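Local coordinates for ornithine aminotransferase (Plasmodium falciparum, PDB 3LG0), which catalyses the pyridoxal-phosphate-dependent transfer of the delta-amino group of L-ornithine to 2-oxoglutarate, giving glutamate semialdehyde and glutamate, at residues Leu32-Gly35 against Val40-Ile43; Lys187-Pro192 against Lys224-Leu229; His249-Lys254 against Arg344-Leu349; Ser337-Glu342 against Asp357-Trp362. One frame throughout, in Å; residues are numbered along the deposited sequence.

Interaction 1 (Leu32-Gly35 against Val40-Ile43)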
loop_
_atom_site.group_PDB
_atom_site.type_symbol
_atom_site.label_atom_id
_atom_site.label_comp_id
_atom_site.label_asym_id
_atom_site.label_seq_id
_atom_site.Cartn_x
_atom_site.Cartn_y
_atom_site.Cartn_z
ATOM N N LEU A 32 2.443 5.748 -21.905
ATOM C CA LEU A 32 0.996 5.853 -21.979
ATOM C C LEU A 32 0.476 7.125 -21.317
ATOM O O LEU A 32 1.049 7.621 -20.345
ATOM C CB LEU A 32 0.341 4.628 -21.333
ATOM C CG LEU A 32 0.931 3.302 -21.810
ATOM C CD1 LEU A 32 0.236 2.129 -21.130
ATOM C CD2 LEU A 32 0.903 3.185 -23.370
ATOM N N LYS A 33 -0.606 7.664 -21.866
ATOM C CA LYS A 33 -1.199 8.878 -21.333
ATOM C C LYS A 33 -2.681 8.681 -21.206
ATOM O O LYS A 33 -3.354 9.447 -20.520
ATOM C CB LYS A 33 -0.925 10.078 -22.234
ATOM C CG LYS A 33 -1.643 10.031 -23.586
ATOM C CD LYS A 33 -1.238 11.228 -24.446
ATOM C CE LYS A 33 -2.065 11.331 -25.722
ATOM N NZ LYS A 33 -1.597 12.455 -26.581
ATOM N N ARG A 34 -3.198 7.654 -21.873
ATOM C CA ARG A 34 -4.625 7.360 -21.804
ATOM C C ARG A 34 -4.953 5.876 -21.928
ATOM O O ARG A 34 -4.314 5.133 -22.671
ATOM C CB ARG A 34 -5.409 8.152 -22.850
ATOM C CG ARG A 34 -6.900 7.829 -22.852
ATOM C CD ARG A 34 -7.660 8.677 -23.853
ATOM N NE ARG A 34 -7.584 10.089 -23.504
ATOM C CZ ARG A 34 -8.448 10.714 -22.712
ATOM N NH1 ARG A 34 -9.473 10.055 -22.187
ATOM N NH2 ARG A 34 -8.289 12.008 -22.456
ATOM N N GLY A 35 -5.960 5.442 -21.179
ATOM C CA GLY A 35 -6.469 4.100 -21.342
ATOM C C GLY A 35 -7.976 4.133 -21.339
ATOM O O GLY A 35 -8.577 4.995 -20.702
ATOM N N VAL A 40 -4.946 1.255 -24.721
ATOM C CA VAL A 40 -4.163 2.356 -24.179
ATOM C C VAL A 40 -3.579 3.164 -25.341
ATOM O O VAL A 40 -3.506 2.672 -26.471
ATOM C CB VAL A 40 -3.032 1.849 -23.265
ATOM C CG1 VAL A 40 -3.621 1.284 -21.982
ATOM C CG2 VAL A 40 -2.205 0.809 -23.980
ATOM N N TYR A 41 -3.170 4.396 -25.058
ATOM C CA TYR A 41 -2.679 5.321 -26.079
ATOM C C TYR A 41 -1.427 6.034 -25.592
ATOM O O TYR A 41 -1.387 6.517 -24.453
ATOM C CB TYR A 41 -3.752 6.367 -26.419
ATOM C CG TYR A 41 -5.086 5.768 -26.774
ATOM C CD1 TYR A 41 -5.456 5.588 -28.104
ATOM C CD2 TYR A 41 -5.965 5.353 -25.781
ATOM C CE1 TYR A 41 -6.668 5.024 -28.430
ATOM C CE2 TYR A 41 -7.167 4.775 -26.096
ATOM C CZ TYR A 41 -7.526 4.613 -27.417
ATOM O OH TYR A 41 -8.749 4.042 -27.714
ATOM N N ASP A 42 -0.413 6.105 -26.457
ATOM C CA ASP A 42 0.839 6.747 -26.092
ATOM C C ASP A 42 0.924 8.241 -26.479
ATOM O O ASP A 42 -0.055 8.843 -26.948
ATOM C CB ASP A 42 2.050 5.929 -26.566
ATOM C CG ASP A 42 2.295 6.040 -28.067
ATOM O OD1 ASP A 42 1.574 6.791 -28.752
ATOM O OD2 ASP A 42 3.217 5.365 -28.560
ATOM N N ILE A 43 2.086 8.832 -26.223
ATOM C CA ILE A 43 2.288 10.260 -26.393
ATOM C C ILE A 43 2.012 10.687 -27.836
ATOM O O ILE A 43 1.475 11.769 -28.074
ATOM C CB ILE A 43 3.733 10.670 -25.999
ATOM C CG1 ILE A 43 4.012 10.338 -24.530
ATOM C CG2 ILE A 43 3.951 12.149 -26.252
ATOM C CD1 ILE A 43 2.949 10.810 -23.587
#
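The Y41 ring meets R34 with one edge, where the carbonyl oxygen of R34 lies near the ring plane, 3.5 Å from Y41 CD2. The aliphatic part of R34 reaches the same ring carbon, with R34 CG 3.9 Å from Y41 CD2. The guanidinium then turns off at chi3, its plane 64° from that of the ring. Y41 N to R34 O, at 2.7 Å, holds this pair, and K33 N gives a second backbone bond to Y41 O at 2.9 Å. A weak third bond from R34 N also converges on Y41 O. On the other side of the strands, the CD1 methyl of L32 packs against V40 CB at 3.9 Å, beside I374, and C81 of the second subunit also touches L32. K33 runs extended beyond CG along the backbone of 42-43, bringing K33 CE 3.4 Å from D42 O. Its ammonium makes a weak bond to I43 O and a salt bridge to D45, while the D42 carboxylate is paired with R46. With K33 and R34 both facing Y41, the register slips by one residue: this is a classic beta bulge in the antiparallel hairpin of strands 31-36 and 39-42.

Interaction 2 (Lys187-Pro192 against Lys224-Leu229); sequences KELQDP and KKYNVL
The phenol oxygen of Y226 has two acceptors near it: Q190 OE1, 2.8 Å from Y226 OH across the contact, and E186 OE2 one turn back on helix 182-189. A single proton cannot serve both fully, and the geometry does not settle which one it serves. Because Q190 OE1 is modelled too close to the ring, its share of the bond is doubtful. The ring itself is covered on one face by L189. CB of L189 stands 4.1 Å from the centroid of the Y226 ring, 20° off the normal, a CH-pi contact displaced toward the rim. L189 CG is anti to the carbonyl carbon (chi1 -73°), and beyond it the two methyls part: CD1 reaches Y226 CD2, while CD2 packs on V228, with L189 CD2 3.8 Å from V228 CG2. L189 and V228 also both lean on V194, so this apolar contact continues onto strand 194-199.

N227, with phi 55°, leaves helical geometry in a Schellman motif after helix 215-226, and K131 NZ donates hydrogen bonds to the carbonyls of Y226 and N227. Strands 194-199 and 229-233 run parallel side by side, and helix 215-226 joins them: the arrangement is the beta-alpha-beta crossover typical of the large domain of fold-type I pyridoxal-phosphate enzymes.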
loop_
_atom_site.group_PDB
_atom_site.type_symbol
_atom_site.label_atom_id
_atom_site.label_comp_id
_atom_site.label_asym_id
_atom_site.label_seq_id
_atom_site.Cartn_x
_atom_site.Cartn_y
_atom_site.Cartn_z
ATOM N N LYS A 187 3.330 -35.318 2.364
ATOM C CA LYS A 187 4.577 -35.608 3.060
ATOM C C LYS A 187 4.927 -34.490 4.041
ATOM O O LYS A 187 5.460 -34.742 5.125
ATOM C CB LYS A 187 5.705 -35.785 2.043
ATOM C CG LYS A 187 6.925 -36.537 2.542
ATOM C CD LYS A 187 8.071 -36.390 1.548
ATOM C CE LYS A 187 9.029 -37.567 1.595
ATOM N NZ LYS A 187 8.451 -38.803 0.982
ATOM N N GLU A 188 4.628 -33.250 3.659
ATOM C CA GLU A 188 4.939 -32.084 4.490
ATOM C C GLU A 188 3.843 -31.786 5.509
ATOM O O GLU A 188 4.123 -31.298 6.601
ATOM C CB GLU A 188 5.192 -30.853 3.624
ATOM C CG GLU A 188 6.508 -30.884 2.877
ATOM C CD GLU A 188 7.691 -30.564 3.769
ATOM O OE1 GLU A 188 7.548 -30.674 5.005
ATOM O OE2 GLU A 188 8.765 -30.200 3.240
ATOM N N LEU A 189 2.599 -32.073 5.140
ATOM C CA LEU A 189 1.479 -31.969 6.065
ATOM C C LEU A 189 1.646 -32.858 7.308
ATOM O O LEU A 189 1.007 -32.614 8.335
ATOM C CB LEU A 189 0.170 -32.305 5.353
ATOM C CG LEU A 189 -0.325 -31.237 4.380
ATOM C CD1 LEU A 189 -1.672 -31.610 3.771
ATOM C CD2 LEU A 189 -0.421 -29.911 5.107
ATOM N N GLN A 190 2.496 -33.883 7.215
ATOM C CA GLN A 190 2.734 -34.793 8.341
ATOM C C GLN A 190 3.174 -33.991 9.555
ATOM O O GLN A 190 2.693 -34.212 10.664
ATOM C CB GLN A 190 3.807 -35.861 8.025
ATOM C CG GLN A 190 3.657 -36.634 6.709
ATOM C CD GLN A 190 2.401 -37.486 6.631
ATOM O OE1 GLN A 190 1.377 -37.163 7.233
ATOM N NE2 GLN A 190 2.469 -38.573 5.863
ATOM N N ASP A 191 4.099 -33.065 9.336
ATOM C CA ASP A 191 4.601 -32.204 10.403
ATOM C C ASP A 191 3.428 -31.566 11.148
ATOM O O ASP A 191 2.598 -30.877 10.556
ATOM C CB ASP A 191 5.541 -31.142 9.830
ATOM C CG ASP A 191 6.373 -30.459 10.892
ATOM O OD1 ASP A 191 6.009 -30.545 12.084
ATOM O OD2 ASP A 191 7.392 -29.823 10.534
ATOM N N PRO A 192 3.332 -31.841 12.455
ATOM C CA PRO A 192 2.237 -31.361 13.305
ATOM C C PRO A 192 2.289 -29.847 13.484
ATOM O O PRO A 192 1.296 -29.243 13.883
ATOM C CB PRO A 192 2.522 -32.053 14.646
ATOM C CG PRO A 192 4.009 -32.307 14.611
ATOM C CD PRO A 192 4.225 -32.746 13.197
ATOM N N LYS A 224 -8.140 -30.691 4.901
ATOM C CA LYS A 224 -9.205 -31.002 5.842
ATOM C C LYS A 224 -8.784 -32.184 6.710
ATOM O O LYS A 224 -9.093 -32.236 7.895
ATOM C CB LYS A 224 -10.509 -31.306 5.111
ATOM C CG LYS A 224 -11.553 -31.995 5.983
ATOM C CD LYS A 224 -12.844 -32.256 5.215
ATOM C CE LYS A 224 -13.766 -31.053 5.243
ATOM N NZ LYS A 224 -14.335 -30.868 6.600
ATOM N N LYS A 225 -8.044 -33.113 6.115
ATOM C CA LYS A 225 -7.611 -34.311 6.816
ATOM C C LYS A 225 -6.586 -34.010 7.898
ATOM O O LYS A 225 -6.737 -34.454 9.032
ATOM C CB LYS A 225 -7.048 -35.350 5.839
ATOM C CG LYS A 225 -6.346 -36.516 6.531
ATOM C CD LYS A 225 -5.700 -37.463 5.535
ATOM C CE LYS A 225 -4.899 -38.545 6.242
ATOM N NZ LYS A 225 -4.154 -39.401 5.274
ATOM N N TYR A 226 -5.538 -33.269 7.553
ATOM C CA TYR A 226 -4.485 -32.984 8.524
ATOM C C TYR A 226 -4.770 -31.754 9.390
ATOM O O TYR A 226 -3.894 -31.287 10.123
ATOM C CB TYR A 226 -3.130 -32.859 7.836
ATOM C CG TYR A 226 -2.585 -34.180 7.340
ATOM C CD1 TYR A 226 -1.659 -34.891 8.092
ATOM C CD2 TYR A 226 -3.006 -34.723 6.127
ATOM C CE1 TYR A 226 -1.156 -36.107 7.652
ATOM C CE2 TYR A 226 -2.506 -35.941 5.675
ATOM C CZ TYR A 226 -1.580 -36.628 6.445
ATOM O OH TYR A 226 -1.073 -37.832 6.014
ATOM N N ASN A 227 -6.001 -31.256 9.328
ATOM C CA ASN A 227 -6.377 -30.059 10.076
ATOM C C ASN A 227 -5.453 -28.874 9.777
ATOM O O ASN A 227 -4.746 -28.364 10.661
ATOM C CB ASN A 227 -6.386 -30.330 11.579
ATOM C CG ASN A 227 -6.936 -29.169 12.364
ATOM O OD1 ASN A 227 -7.883 -28.508 11.929
ATOM N ND2 ASN A 227 -6.339 -28.899 13.520
ATOM N N VAL A 228 -5.460 -28.450 8.520
ATOM C CA VAL A 228 -4.565 -27.395 8.063
ATOM C C VAL A 228 -5.363 -26.371 7.274
ATOM O O VAL A 228 -6.234 -26.739 6.480
ATOM C CB VAL A 228 -3.409 -27.966 7.201
ATOM C CG1 VAL A 228 -2.807 -26.885 6.313
ATOM C CG2 VAL A 228 -2.343 -28.584 8.090
ATOM N N LEU A 229 -5.090 -25.090 7.515
ATOM C CA LEU A 229 -5.755 -24.038 6.759
ATOM C C LEU A 229 -5.381 -24.164 5.284
ATOM O O LEU A 229 -4.204 -24.191 4.941
ATOM C CB LEU A 229 -5.395 -22.653 7.305
ATOM C CG LEU A 229 -5.984 -22.305 8.676
ATOM C CD1 LEU A 229 -5.620 -20.882 9.107
ATOM C CD2 LEU A 229 -7.486 -22.471 8.675
#

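Interaction 3 (His249-Lys254 against Arg344-Leu349); sequences HHYGVK and RGKGLL
The polar part of the contact is a single weak hydrogen bond from the ammonium of K346 to the phenol oxygen of Y251, with K346 NZ 3.3 Å from Y251 OH. The ammonium comes in at the edge of the ring and in its plane, also approaching Y251 CE2 at 3.5 Å. The lysine chain gets there by leaving its backbone with CG anti to N (chi1 174°) and bending at chi3 (-73°). The phenol has a stronger partner outside, in a hydrogen bond to P201 O. A carbonyl can only accept, so the Y251 proton points to P201 and the oxygen is left to receive the lysine. The Y251 ring also lies nearly parallel to that of F216.

The nonpolar part is as small. K346 CD lies 3.8 Å from H250 CD2, the two side chains running alongside in opposite senses. The imidazole NE2 is bonded to T242 O, which sets the ring's rotation, and it stays 6.0 Å from K346 NZ.

Within 344-349 the backbone folds back on itself. K346 to L349 form a type II' turn, closed by K346 N to L349 O at 3.0 Å and by L349 N to K346 O at 2.9 Å, with G347 carrying the positive phi of such a turn.

Only 123 Å² is buried, both sides summed. With one alkyl contact to H250 and one weak bond to Y251, each of which has a stronger polar partner in T242 O and P201 O respectively, the chemistry implies a light surface link.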
loop_
_atom_site.group_PDB
_atom_site.type_symbol
_atom_site.label_atom_id
_atom_site.label_comp_id
_atom_site.label_asym_id
_atom_site.label_seq_id
_atom_site.Cartn_x
_atom_site.Cartn_y
_atom_site.Cartn_z
ATOM N N HIS A 249 -13.365 -22.083 -7.736
ATOM C CA HIS A 249 -14.700 -22.534 -8.109
ATOM C C HIS A 249 -14.679 -23.452 -9.346
ATOM O O HIS A 249 -15.678 -24.087 -9.672
ATOM C CB HIS A 249 -15.611 -21.326 -8.353
ATOM C CG HIS A 249 -17.060 -21.672 -8.523
ATOM N ND1 HIS A 249 -17.930 -21.767 -7.458
ATOM C CD2 HIS A 249 -17.793 -21.928 -9.634
ATOM C CE1 HIS A 249 -19.137 -22.077 -7.905
ATOM N NE2 HIS A 249 -19.080 -22.179 -9.220
ATOM N N HIS A 250 -13.549 -23.514 -10.039
ATOM C CA HIS A 250 -13.423 -24.415 -11.181
ATOM C C HIS A 250 -13.238 -25.824 -10.668
ATOM O O HIS A 250 -13.641 -26.794 -11.312
ATOM C CB HIS A 250 -12.216 -24.070 -12.062
ATOM C CG HIS A 250 -12.423 -22.882 -12.953
ATOM N ND1 HIS A 250 -13.502 -22.766 -13.806
ATOM C CD2 HIS A 250 -11.677 -21.768 -13.139
ATOM C CE1 HIS A 250 -13.416 -21.626 -14.471
ATOM N NE2 HIS A 250 -12.318 -21.001 -14.084
ATOM N N TYR A 251 -12.602 -25.927 -9.509
ATOM C CA TYR A 251 -12.227 -27.213 -8.965
ATOM C C TYR A 251 -13.251 -27.679 -7.927
ATOM O O TYR A 251 -13.066 -28.713 -7.284
ATOM C CB TYR A 251 -10.827 -27.142 -8.353
ATOM C CG TYR A 251 -9.827 -26.371 -9.191
ATOM C CD1 TYR A 251 -8.983 -25.432 -8.609
ATOM C CD2 TYR A 251 -9.728 -26.574 -10.563
ATOM C CE1 TYR A 251 -8.064 -24.727 -9.364
ATOM C CE2 TYR A 251 -8.807 -25.864 -11.332
ATOM C CZ TYR A 251 -7.982 -24.940 -10.724
ATOM O OH TYR A 251 -7.062 -24.229 -11.465
ATOM N N GLY A 252 -14.326 -26.908 -7.779
ATOM C CA GLY A 252 -15.378 -27.223 -6.830
ATOM C C GLY A 252 -14.925 -27.376 -5.383
ATOM O O GLY A 252 -15.514 -28.152 -4.624
ATOM N N VAL A 253 -13.882 -26.648 -4.993
ATOM C CA VAL A 253 -13.465 -26.615 -3.592
ATOM C C VAL A 253 -13.742 -25.237 -2.991
ATOM O O VAL A 253 -13.883 -24.256 -3.722
ATOM C CB VAL A 253 -11.983 -26.967 -3.427
ATOM C CG1 VAL A 253 -11.729 -28.399 -3.872
ATOM C CG2 VAL A 253 -11.114 -26.005 -4.219
ATOM N N LYS A 254 -13.853 -25.167 -1.670
ATOM C CA LYS A 254 -13.966 -23.875 -0.994
ATOM C C LYS A 254 -12.853 -23.745 0.036
ATOM O O LYS A 254 -12.840 -24.454 1.037
ATOM C CB LYS A 254 -15.339 -23.689 -0.344
ATOM C CG LYS A 254 -15.541 -22.300 0.293
ATOM C CD LYS A 254 -17.018 -21.948 0.434
ATOM C CE LYS A 254 -17.243 -20.643 1.194
ATOM N NZ LYS A 254 -17.154 -20.800 2.690
ATOM N N ARG A 344 -0.163 -21.734 -22.684
ATOM C CA ARG A 344 -0.815 -22.135 -21.425
ATOM C C ARG A 344 -1.863 -21.141 -21.003
ATOM O O ARG A 344 -1.812 -19.974 -21.390
ATOM C CB ARG A 344 0.177 -22.226 -20.273
ATOM C CG ARG A 344 1.118 -23.396 -20.339
ATOM C CD ARG A 344 1.874 -23.553 -19.039
ATOM N NE ARG A 344 2.808 -22.466 -18.791
ATOM C CZ ARG A 344 4.085 -22.478 -19.168
ATOM N NH1 ARG A 344 4.584 -23.517 -19.827
ATOM N NH2 ARG A 344 4.873 -21.452 -18.887
ATOM N N GLY A 345 -2.802 -21.591 -20.176
ATOM C CA GLY A 345 -3.818 -20.682 -19.686
ATOM C C GLY A 345 -5.115 -21.289 -19.205
ATOM O O GLY A 345 -5.312 -22.494 -19.229
ATOM N N LYS A 346 -6.001 -20.411 -18.751
ATOM C CA LYS A 346 -7.328 -20.772 -18.320
ATOM C C LYS A 346 -8.114 -19.492 -18.349
ATOM O O LYS A 346 -7.648 -18.480 -17.839
ATOM C CB LYS A 346 -7.299 -21.351 -16.897
ATOM C CG LYS A 346 -8.677 -21.627 -16.305
ATOM C CD LYS A 346 -8.583 -22.615 -15.136
ATOM C CE LYS A 346 -8.294 -24.023 -15.661
ATOM N NZ LYS A 346 -7.857 -24.985 -14.615
ATOM N N GLY A 347 -9.293 -19.519 -18.962
ATOM C CA GLY A 347 -10.071 -18.304 -19.150
ATOM C C GLY A 347 -9.215 -17.284 -19.895
ATOM O O GLY A 347 -8.613 -17.608 -20.918
ATOM N N LEU A 348 -9.139 -16.060 -19.382
ATOM C CA LEU A 348 -8.308 -15.038 -20.010
ATOM C C LEU A 348 -7.023 -14.796 -19.219
ATOM O O LEU A 348 -6.446 -13.710 -19.233
ATOM C CB LEU A 348 -9.093 -13.754 -20.234
ATOM C CG LEU A 348 -10.130 -13.878 -21.346
ATOM C CD1 LEU A 348 -10.970 -12.617 -21.456
ATOM C CD2 LEU A 348 -9.419 -14.162 -22.645
ATOM N N LEU A 349 -6.584 -15.829 -18.519
ATOM C CA LEU A 349 -5.267 -15.836 -17.911
ATOM C C LEU A 349 -4.375 -16.717 -18.780
ATOM O O LEU A 349 -4.340 -17.928 -18.619
ATOM C CB LEU A 349 -5.333 -16.366 -16.471
ATOM C CG LEU A 349 -3.999 -16.550 -15.736
ATOM C CD1 LEU A 349 -3.148 -15.293 -15.830
ATOM C CD2 LEU A 349 -4.214 -16.934 -14.285
#

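Interaction 4 (Ser337-Glu342 against Asp357-Trp362)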
loop_
_atom_site.group_PDB
_atom_site.type_symbol
_atom_site.label_atom_id
_atom_site.label_comp_id
_atom_site.label_asym_id
_atom_site.label_seq_id
_atom_site.Cartn_x
_atom_site.Cartn_y
_atom_site.Cartn_z
ATOM N N SER A 337 5.439 -23.526 -34.960
ATOM C CA SER A 337 6.460 -22.550 -34.602
ATOM C C SER A 337 7.647 -23.202 -33.906
ATOM O O SER A 337 7.480 -24.023 -33.005
ATOM C CB SER A 337 5.863 -21.472 -33.691
ATOM O OG SER A 337 6.879 -20.798 -32.963
ATOM N N LYS A 338 8.848 -22.815 -34.307
ATOM C CA LYS A 338 10.053 -23.348 -33.691
ATOM C C LYS A 338 10.356 -22.677 -32.340
ATOM O O LYS A 338 10.843 -23.328 -31.411
ATOM C CB LYS A 338 11.239 -23.191 -34.643
ATOM C CG LYS A 338 12.264 -24.310 -34.551
ATOM C CD LYS A 338 13.242 -24.272 -35.722
ATOM C CE LYS A 338 12.520 -24.071 -37.044
ATOM N NZ LYS A 338 11.569 -25.175 -37.346
ATOM N N VAL A 339 10.070 -21.382 -32.228
ATOM C CA VAL A 339 10.426 -20.625 -31.021
ATOM C C VAL A 339 9.440 -20.815 -29.863
ATOM O O VAL A 339 9.818 -20.684 -28.703
ATOM C CB VAL A 339 10.584 -19.105 -31.299
ATOM C CG1 VAL A 339 11.679 -18.857 -32.311
ATOM C CG2 VAL A 339 9.274 -18.497 -31.766
ATOM N N VAL A 340 8.180 -21.117 -30.181
ATOM C CA VAL A 340 7.170 -21.409 -29.165
ATOM C C VAL A 340 7.382 -22.778 -28.500
ATOM O O VAL A 340 7.497 -23.797 -29.180
ATOM C CB VAL A 340 5.753 -21.378 -29.754
ATOM C CG1 VAL A 340 4.742 -21.798 -28.704
ATOM C CG2 VAL A 340 5.428 -19.989 -30.315
ATOM N N ARG A 341 7.434 -22.794 -27.169
ATOM C CA ARG A 341 7.531 -24.035 -26.409
ATOM C C ARG A 341 6.156 -24.543 -26.009
ATOM O O ARG A 341 5.881 -25.729 -26.111
ATOM C CB ARG A 341 8.358 -23.840 -25.153
ATOM C CG ARG A 341 8.151 -24.934 -24.122
ATOM C CD ARG A 341 9.288 -25.936 -24.118
ATOM N NE ARG A 341 10.567 -25.297 -23.816
ATOM C CZ ARG A 341 11.743 -25.768 -24.214
ATOM N NH1 ARG A 341 11.795 -26.881 -24.934
ATOM N NH2 ARG A 341 12.864 -25.125 -23.901
ATOM N N GLU A 342 5.292 -23.643 -25.551
ATOM C CA GLU A 342 3.956 -24.021 -25.097
ATOM C C GLU A 342 3.023 -22.821 -24.921
ATOM O O GLU A 342 3.444 -21.758 -24.474
ATOM C CB GLU A 342 4.033 -24.787 -23.768
ATOM C CG GLU A 342 2.666 -25.287 -23.279
ATOM C CD GLU A 342 2.729 -26.090 -21.970
ATOM O OE1 GLU A 342 3.690 -25.915 -21.178
ATOM O OE2 GLU A 342 1.797 -26.898 -21.729
ATOM N N ASP A 357 16.469 -20.385 -25.602
ATOM C CA ASP A 357 17.726 -20.637 -26.296
ATOM C C ASP A 357 17.675 -20.174 -27.748
ATOM O O ASP A 357 18.714 -20.001 -28.382
ATOM C CB ASP A 357 18.071 -22.120 -26.252
ATOM C CG ASP A 357 18.644 -22.530 -24.927
ATOM O OD1 ASP A 357 19.160 -21.641 -24.220
ATOM O OD2 ASP A 357 18.574 -23.730 -24.592
ATOM N N LEU A 358 16.468 -19.979 -28.271
ATOM C CA LEU A 358 16.300 -19.591 -29.669
ATOM C C LEU A 358 15.929 -18.124 -29.833
ATOM O O LEU A 358 16.322 -17.491 -30.810
ATOM C CB LEU A 358 15.251 -20.470 -30.345
ATOM C CG LEU A 358 15.508 -21.978 -30.229
ATOM C CD1 LEU A 358 14.529 -22.767 -31.068
ATOM C CD2 LEU A 358 16.932 -22.300 -30.642
ATOM N N VAL A 359 15.173 -17.584 -28.877
ATOM C CA VAL A 359 14.760 -16.178 -28.940
ATOM C C VAL A 359 14.979 -15.403 -27.650
ATOM O O VAL A 359 15.006 -15.968 -26.556
ATOM C CB VAL A 359 13.283 -16.027 -29.312
ATOM C CG1 VAL A 359 13.096 -16.098 -30.808
ATOM C CG2 VAL A 359 12.444 -17.075 -28.585
ATOM N N ASN A 360 15.129 -14.092 -27.798
ATOM C CA ASN A 360 15.141 -13.200 -26.663
ATOM C C ASN A 360 13.730 -12.673 -26.455
ATOM O O ASN A 360 13.130 -12.119 -27.372
ATOM C CB ASN A 360 16.115 -12.053 -26.884
ATOM C CG ASN A 360 16.129 -11.092 -25.723
ATOM O OD1 ASN A 360 15.234 -10.255 -25.591
ATOM N ND2 ASN A 360 17.133 -11.220 -24.856
ATOM N N VAL A 361 13.201 -12.860 -25.250
ATOM C CA VAL A 361 11.785 -12.599 -24.995
ATOM C C VAL A 361 11.479 -11.106 -24.852
ATOM O O VAL A 361 10.383 -10.649 -25.189
ATOM C CB VAL A 361 11.271 -13.412 -23.779
ATOM C CG1 VAL A 361 9.819 -13.155 -23.557
ATOM C CG2 VAL A 361 11.466 -14.890 -24.027
ATOM N N TRP A 362 12.451 -10.350 -24.358
ATOM C CA TRP A 362 12.357 -8.899 -24.368
ATOM C C TRP A 362 12.084 -8.419 -25.795
ATOM O O TRP A 362 11.159 -7.625 -26.020
ATOM C CB TRP A 362 13.653 -8.279 -23.829
ATOM C CG TRP A 362 13.693 -6.769 -23.838
ATOM C CD1 TRP A 362 14.307 -5.969 -24.763
ATOM C CD2 TRP A 362 13.117 -5.883 -22.867
ATOM N NE1 TRP A 362 14.145 -4.648 -24.430
ATOM C CE2 TRP A 362 13.423 -4.565 -23.270
ATOM C CE3 TRP A 362 12.376 -6.076 -21.695
ATOM C CZ2 TRP A 362 13.007 -3.442 -22.549
ATOM C CZ3 TRP A 362 11.955 -4.952 -20.978
ATOM C CH2 TRP A 362 12.277 -3.656 -21.408
#
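Apolar contact carries this pairing, with V339 at its centre. The V339 and V359 side chains lie nearly perpendicular, and CG1 of V339 comes 3.4 Å from CG1 of V359, a close approach for two methyls. V339 CB also rests 3.9 Å from each of the two V359 methyls, so the branches of V359 straddle it. For V359, CG1 lies anti to the carbonyl carbon (chi1 -83°), which aims that methyl at V339. L358 adds a looser flank: its CB is 4.4 Å from V339 CG1, and its CD1 methyl sits 3.7 Å from K338 O, an oxygen that accepts a hydrogen bond from K355.

Polar bonds shape each segment separately. S337 OG accepts from V340 N at 3.1 Å in an ST motif, and D411 binds both that hydroxyl and the backbone N of V339. In 357-362, N360 is the N-cap of helix 361-370, its OD1 bonded to D363 N.

The valine pair thus lies where the start of strand 340-346 meets the loop leading from strand 349-354 to helix 361-370. F354 of that strand touches both valines, and helix 393-412 packs against V339 through V407 and against V359 through F410.

In the fold
From the N terminus, interaction 1 closes a tight hairpin, four residues between its segments, at the end of a sheet, within this chain, where it continues into the second subunit; strand 340-346 is the last strand at the other end. Interaction 2 follows in series, on the other side of the chain's centre, closing a 31-residue loop between helices 182-189 and 215-226 beside the second sheet. Interaction 3 then spans 89 residues, linking the loop before strand 257-260 to the end of strand 340-346. Interaction 4 closes 14 residues around the 340-346/349-354 hairpin and crosses interaction 3, since their segments alternate. Both use strand 340-346, which is thus attached to helix 361-370's approach at its start and to the second sheet's loops at its end.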